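Local coordinates for glutathione S-transferase (PDB 6J3E), which binds glutathione and, as a serine-type glutathione S-transferase, probably catalyses its transfer to electrophilic substrates, at residues F117-S120 with E121-R125; E145-R148 with R149-E153; E233-D237 with G238-K242. All blocks are in the same frame, centred on the assembly; numbering follows the deposited sequence.

How the contacts relate
All three contacts are local and belong to the C-terminal domain. Contacts 1 and 2 each lie within one helix, 109-136 and 141-153. Contact 3 spans the turn at the start of helix 235-247. None touches another. Contact 1 is partly buried, its centre about 12 Å from the centre of the chain, and rests on aromatic and aliphatic packing. One side of it faces the second subunit. Contact 2 is at the surface and is rich in charge. It holds R151 of the glutathione site. Contact 3 is partly buried and lies away from the annotated sites. It mixes backbone turns with a tryptophan-aspartate bond. Contacts 1 and 3 share a neighbour, helix 169-189, where F182 and I185 meet side chains of both.

Contact 1. Residues F117-S120 with E121-R125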
# COMPACT_ATOMS: atom_id res chain seq x y z
N PHE A 117 -4.12 2.69 1.10
CA PHE A 117 -3.24 2.52 2.25
C PHE A 117 -1.79 2.86 1.90
O PHE A 117 -1.17 3.70 2.57
CB PHE A 117 -3.33 1.10 2.78
CG PHE A 117 -2.47 0.85 3.97
CD1 PHE A 117 -2.71 1.51 5.16
CD2 PHE A 117 -1.41 -0.02 3.91
CE1 PHE A 117 -1.91 1.29 6.26
CE2 PHE A 117 -0.61 -0.26 5.02
CZ PHE A 117 -0.87 0.40 6.19
N ALA A 118 -1.24 2.22 0.85
CA ALA A 118 0.15 2.46 0.47
C ALA A 118 0.41 3.94 0.26
O ALA A 118 1.42 4.49 0.72
CB ALA A 118 0.50 1.69 -0.80
N PHE A 119 -0.53 4.60 -0.43
CA PHE A 119 -0.39 6.03 -0.69
C PHE A 119 -0.42 6.82 0.61
O PHE A 119 0.37 7.76 0.79
CB PHE A 119 -1.51 6.47 -1.64
CG PHE A 119 -1.47 7.93 -1.97
CD1 PHE A 119 -2.10 8.86 -1.16
CD2 PHE A 119 -0.79 8.38 -3.09
CE1 PHE A 119 -2.05 10.22 -1.46
CE2 PHE A 119 -0.74 9.72 -3.40
CZ PHE A 119 -1.37 10.65 -2.59
N SER A 120 -1.35 6.50 1.51
CA SER A 120 -1.40 7.20 2.79
C SER A 120 -0.11 7.00 3.56
O SER A 120 0.42 7.95 4.15
CB SER A 120 -2.60 6.73 3.61
OG SER A 120 -3.82 7.29 3.13
N GLU A 121 0.40 5.78 3.58
CA GLU A 121 1.66 5.53 4.27
C GLU A 121 2.81 6.27 3.60
O GLU A 121 3.66 6.83 4.29
CB GLU A 121 1.95 4.04 4.33
CG GLU A 121 1.27 3.37 5.50
CD GLU A 121 1.37 4.20 6.77
OE1 GLU A 121 2.51 4.44 7.22
OE2 GLU A 121 0.32 4.60 7.29
N ALA A 122 2.86 6.29 2.27
CA ALA A 122 4.03 6.86 1.60
C ALA A 122 3.98 8.38 1.50
O ALA A 122 5.03 9.03 1.56
CB ALA A 122 4.20 6.27 0.20
N ILE A 123 2.80 8.98 1.33
CA ILE A 123 2.67 10.39 0.97
C ILE A 123 2.09 11.20 2.12
O ILE A 123 2.72 12.14 2.62
CB ILE A 123 1.82 10.56 -0.31
CG1 ILE A 123 2.45 9.83 -1.49
CG2 ILE A 123 1.60 12.02 -0.62
CD1 ILE A 123 3.96 9.94 -1.54
N VAL A 124 0.89 10.84 2.58
CA VAL A 124 0.04 11.77 3.32
C VAL A 124 0.73 12.22 4.59
O VAL A 124 0.71 13.42 4.93
CB VAL A 124 -1.32 11.13 3.61
CG1 VAL A 124 -2.08 11.92 4.68
CG2 VAL A 124 -2.14 11.05 2.35
N ARG A 125 1.35 11.30 5.32
CA ARG A 125 2.02 11.70 6.56
C ARG A 125 3.32 12.45 6.29
O ARG A 125 3.75 13.23 7.15
CB ARG A 125 2.29 10.49 7.43
CG ARG A 125 1.19 9.48 7.37
CD ARG A 125 1.74 8.10 7.64
NE ARG A 125 2.29 7.99 8.98
CZ ARG A 125 3.05 6.99 9.39
NH1 ARG A 125 3.53 6.96 10.63
NH2 ARG A 125 3.36 6.01 8.54
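The F119 ring is carried toward I123 because CG stands opposite the backbone N (chi1 180°), while I123 turns CG1 back beside its own N (chi1 -59°). Both residues lie on helix 109-136, in the all-helical C-terminal domain of the glutathione S-transferase fold. They are one turn apart. I123 CG1 sits over one face of the F119 ring in a CH-pi contact, 3.7 Å from CE2 and displaced toward the rim. I123 CG2 comes to 3.8 Å from F119 CZ. V124 CG2 reaches F119 CE1 obliquely at 3.9 Å. The ring also meets W214, and I185 of helix 169-189. Replacing F119 with alanine would probably open a gap beside I123 CG1 and V124 CG2 and take away one aromatic partner of W214. F117 pairs with E121 in a similar way. The E121 chain bends at chi2, and its CG lies over a face of the F117 ring, 3.7 Å from CZ. This is a CH-pi contact of the aliphatic part, not of the carboxylate. A118, E121 and A122 all pack on F117 of the second subunit. E121 N, A122 N and I123 N each bond the oxygen four residues back, E121 N to F117 O at 2.8 Å. A wider pi-type turn lies at 121-124. There the bond from V124 N to S120 O is weak, at 3.3 Å.

Contact 2. Residues E145-R148 with R149-E153. With EDO (1,2-ethanediol), chain G.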
# COMPACT_ATOMS: atom_id res chain seq x y z
N GLU A 145 -9.37 29.18 13.36
CA GLU A 145 -9.42 28.93 14.80
C GLU A 145 -9.56 27.44 15.08
O GLU A 145 -8.81 26.86 15.88
CB GLU A 145 -10.58 29.72 15.42
CG GLU A 145 -10.69 29.64 16.96
CD GLU A 145 -11.35 28.35 17.48
OE1 GLU A 145 -10.89 27.84 18.53
OE2 GLU A 145 -12.31 27.84 16.86
N PHE A 146 -10.49 26.78 14.37
CA PHE A 146 -10.72 25.35 14.56
C PHE A 146 -9.52 24.52 14.12
O PHE A 146 -9.11 23.58 14.81
CB PHE A 146 -11.98 24.95 13.79
CG PHE A 146 -12.35 23.50 13.95
CD1 PHE A 146 -11.75 22.53 13.16
CD2 PHE A 146 -13.32 23.11 14.86
CE1 PHE A 146 -12.10 21.19 13.29
CE2 PHE A 146 -13.68 21.77 15.00
CZ PHE A 146 -13.07 20.81 14.20
N PHE A 147 -8.98 24.81 12.94
CA PHE A 147 -7.92 23.98 12.39
C PHE A 147 -6.65 24.09 13.23
O PHE A 147 -6.03 23.08 13.59
CB PHE A 147 -7.64 24.39 10.94
CG PHE A 147 -6.77 23.44 10.20
CD1 PHE A 147 -7.32 22.41 9.47
CD2 PHE A 147 -5.38 23.59 10.21
CE1 PHE A 147 -6.51 21.52 8.78
CE2 PHE A 147 -4.57 22.70 9.51
CZ PHE A 147 -5.15 21.66 8.80
N ARG A 148 -6.25 25.32 13.55
CA ARG A 148 -5.03 25.50 14.33
C ARG A 148 -5.13 24.81 15.69
O ARG A 148 -4.20 24.10 16.10
CB ARG A 148 -4.74 26.99 14.47
CG ARG A 148 -3.53 27.27 15.31
CD ARG A 148 -3.34 28.74 15.58
NE ARG A 148 -2.82 29.47 14.42
CZ ARG A 148 -1.52 29.49 14.09
NH1 ARG A 148 -0.63 28.80 14.81
NH2 ARG A 148 -1.12 30.20 13.04
N ARG A 149 -6.28 24.96 16.37
CA ARG A 149 -6.42 24.44 17.73
C ARG A 149 -6.33 22.93 17.75
O ARG A 149 -5.58 22.34 18.54
CB ARG A 149 -7.76 24.89 18.34
CG ARG A 149 -7.93 24.50 19.81
CD ARG A 149 -9.36 24.11 20.17
NE ARG A 149 -10.36 24.86 19.40
CZ ARG A 149 -11.42 24.30 18.83
NH1 ARG A 149 -11.60 22.98 18.95
NH2 ARG A 149 -12.28 25.03 18.13
N THR A 150 -7.11 22.27 16.89
CA THR A 150 -7.15 20.81 16.87
C THR A 150 -5.84 20.22 16.37
O THR A 150 -5.34 19.24 16.94
CB THR A 150 -8.33 20.33 16.01
OG1 THR A 150 -8.21 20.82 14.67
CG2 THR A 150 -9.65 20.81 16.58
N ARG A 151 -5.26 20.80 15.31
CA ARG A 151 -4.03 20.24 14.75
C ARG A 151 -2.86 20.42 15.69
O ARG A 151 -2.05 19.50 15.87
CB ARG A 151 -3.74 20.86 13.38
CG ARG A 151 -4.39 20.09 12.18
CD ARG A 151 -5.92 19.97 12.30
NE ARG A 151 -6.50 19.19 11.20
CZ ARG A 151 -7.78 18.81 11.13
NH1 ARG A 151 -8.63 19.12 12.10
NH2 ARG A 151 -8.21 18.11 10.10
N GLU A 152 -2.75 21.59 16.34
CA GLU A 152 -1.67 21.80 17.30
C GLU A 152 -1.81 20.87 18.50
O GLU A 152 -0.82 20.29 18.97
CB GLU A 152 -1.62 23.26 17.75
CG GLU A 152 -0.92 24.20 16.77
CD GLU A 152 -0.92 25.66 17.21
OE1 GLU A 152 -0.78 26.54 16.33
OE2 GLU A 152 -1.04 25.93 18.43
N GLU A 153 -3.03 20.70 19.01
CA GLU A 153 -3.23 19.80 20.13
C GLU A 153 -2.84 18.38 19.76
O GLU A 153 -2.11 17.71 20.50
CB GLU A 153 -4.68 19.83 20.60
CG GLU A 153 -4.90 18.89 21.77
CD GLU A 153 -6.36 18.61 22.04
OE1 GLU A 153 -7.20 18.91 21.16
OE2 GLU A 153 -6.65 18.09 23.14
C1 EDO G . -6.76 18.04 6.38
O1 EDO G . -8.13 18.05 6.84
C2 EDO G . -6.59 17.26 5.07
O2 EDO G . -5.19 17.22 4.78
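R151 folds back over F147, one turn earlier on the helix. Its N bonds F147 O at 3.0 Å, and its CB rests close to the same oxygen. CG then passes F147 CE2 at 3.7 Å. A bend at chi2 (57°) lays the rest of the chain over the ring. CD sits above the ring centre, 3.8 Å from the F147 centroid, as a CH-pi contact. NE comes over the same face, 3.4 Å from F147 CE1. The guanidinium is tilted 26° from the ring plane. At the tip, R151 NH1 bonds T150 OG1 at 3.1 Å, in the guanidinium plane. R151 NH2 makes a weak bond of 3.3 Å to O1 of an ethanediol, probably from the crystallisation liquor. T150 OG1 in turn donates to F146 O at 2.9 Å. T150 N reaches that oxygen from the other face of its plane. T150 thus helps position R151, a residue that binds glutathione in another structure of this protein. T150 CG2 covers one face of the F146 ring. On the outer side, R149 grips E145 side-on, with NE and NH2 meeting the carboxylate on its syn side. R148 lies alongside E152, with NH1 bonded to OE1 at 2.7 Å; R148 also forms salt bridges with E144 and E161. Helix 141-153 packs here on helix 109-136 through T135, N136 and L132, and on Y45 of the loop following strand 38-42. Y45 meets the F147 ring edge-to-face.

Contact 3. Residues E233-D237 with G238-K242; sequences ETWDD and GKWAK
G238 tucks against W235 and E233. Its N gives a weak bond to W235 O at 2.9 Å. Its CA approaches E233 O at 3.2 Å in a CA-H...O contact. Its phi is positive (70°), which favours glycine, and a CB would run into D237 O. K239 follows. Its N bonds D236 O at 2.8 Å from well above the carbonyl plane, with a weak second bond to W235 O. The K239 chain leads away, and NZ pairs with D195 and K196 O. W240 turns its indole back to the preceding turn. W240 NE1 donates to the anti lone pair of D236 OD2 at 2.8 Å, with OD2 somewhat out of the ring plane and the carboxylate and ring planes 89° apart. CD1 of W240 touches W235 CB at 3.9 Å, near the plane of the W240 ring. The other end of W235 is held by D231. A241 CB meets E233 CB at 3.5 Å. K242 stretches out fully beyond CG. Its NZ bonds D237 O at 2.8 Å, almost in line with the carbonyl (177°). K242 NZ also makes a salt bridge with the D237 carboxylate, through a weak bond of 3.2 Å to OD2. D236, D237 and G238 all have left-handed backbone angles, and the helix beyond is right-handed. The arrangement is a left-handed turn leading into the last helix of the glutathione S-transferase C-terminal domain, which packs through W235, D236 and W240 on helix 169-189.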
# COMPACT_ATOMS: atom_id res chain seq x y z
N GLU A 233 7.95 20.28 -9.59
CA GLU A 233 7.60 19.79 -10.91
C GLU A 233 8.80 19.29 -11.70
O GLU A 233 8.61 18.81 -12.83
CB GLU A 233 6.82 20.82 -11.74
CG GLU A 233 6.91 22.28 -11.36
CD GLU A 233 5.99 23.12 -12.21
OE1 GLU A 233 4.75 22.91 -12.17
OE2 GLU A 233 6.50 23.95 -12.98
N THR A 234 10.01 19.37 -11.16
CA THR A 234 11.14 18.71 -11.80
C THR A 234 11.36 17.30 -11.28
O THR A 234 12.21 16.58 -11.83
CB THR A 234 12.43 19.50 -11.59
OG1 THR A 234 12.97 19.17 -10.30
CG2 THR A 234 12.17 21.00 -11.67
N TRP A 235 10.65 16.90 -10.24
CA TRP A 235 10.90 15.59 -9.65
C TRP A 235 10.54 14.49 -10.64
O TRP A 235 9.55 14.58 -11.37
CB TRP A 235 10.09 15.40 -8.38
CG TRP A 235 10.45 16.27 -7.26
CD1 TRP A 235 11.42 17.24 -7.23
CD2 TRP A 235 9.86 16.26 -5.96
NE1 TRP A 235 11.45 17.84 -6.00
CE2 TRP A 235 10.50 17.25 -5.20
CE3 TRP A 235 8.83 15.51 -5.37
CZ2 TRP A 235 10.16 17.51 -3.87
CZ3 TRP A 235 8.49 15.77 -4.05
CH2 TRP A 235 9.15 16.76 -3.32
N ASP A 236 11.35 13.42 -10.63
CA ASP A 236 11.07 12.22 -11.42
C ASP A 236 10.81 12.59 -12.87
O ASP A 236 9.77 12.23 -13.45
CB ASP A 236 9.89 11.44 -10.84
CG ASP A 236 10.15 10.98 -9.42
OD1 ASP A 236 11.07 10.16 -9.21
OD2 ASP A 236 9.41 11.44 -8.50
N ASP A 237 11.74 13.35 -13.45
CA ASP A 237 11.65 13.73 -14.85
C ASP A 237 10.31 14.40 -15.13
O ASP A 237 9.67 14.18 -16.16
CB ASP A 237 11.89 12.52 -15.76
CG ASP A 237 12.16 12.90 -17.21
OD1 ASP A 237 13.27 13.39 -17.50
OD2 ASP A 237 11.26 12.69 -18.06
N GLY A 238 9.87 15.21 -14.16
CA GLY A 238 8.62 15.94 -14.22
C GLY A 238 7.37 15.11 -14.13
O GLY A 238 6.29 15.62 -14.46
N LYS A 239 7.46 13.85 -13.67
CA LYS A 239 6.31 12.94 -13.77
C LYS A 239 5.05 13.54 -13.15
O LYS A 239 3.95 13.37 -13.69
CB LYS A 239 6.63 11.59 -13.11
CG LYS A 239 5.44 10.62 -13.15
CD LYS A 239 5.79 9.27 -12.54
CE LYS A 239 6.78 8.49 -13.41
NZ LYS A 239 6.25 8.12 -14.74
N TRP A 240 5.19 14.24 -12.03
CA TRP A 240 4.00 14.72 -11.34
C TRP A 240 3.40 15.92 -12.04
O TRP A 240 2.17 16.05 -12.11
CB TRP A 240 4.35 15.01 -9.89
CG TRP A 240 5.21 13.91 -9.34
CD1 TRP A 240 6.48 14.01 -8.84
CD2 TRP A 240 4.86 12.52 -9.30
NE1 TRP A 240 6.93 12.76 -8.45
CE2 TRP A 240 5.95 11.83 -8.72
CE3 TRP A 240 3.72 11.78 -9.65
CZ2 TRP A 240 5.94 10.45 -8.52
CZ3 TRP A 240 3.71 10.41 -9.45
CH2 TRP A 240 4.81 9.75 -8.89
N ALA A 241 4.25 16.79 -12.59
CA ALA A 241 3.76 17.89 -13.41
C ALA A 241 2.95 17.36 -14.57
O ALA A 241 1.88 17.89 -14.89
CB ALA A 241 4.92 18.75 -13.89
N LYS A 242 3.42 16.27 -15.18
CA LYS A 242 2.73 15.72 -16.34
C LYS A 242 1.35 15.18 -15.98
O LYS A 242 0.38 15.39 -16.72
CB LYS A 242 3.61 14.64 -16.99
CG LYS A 242 4.96 15.20 -17.41
CD LYS A 242 5.91 14.15 -17.94
CE LYS A 242 7.26 14.78 -18.29
NZ LYS A 242 8.31 13.76 -18.56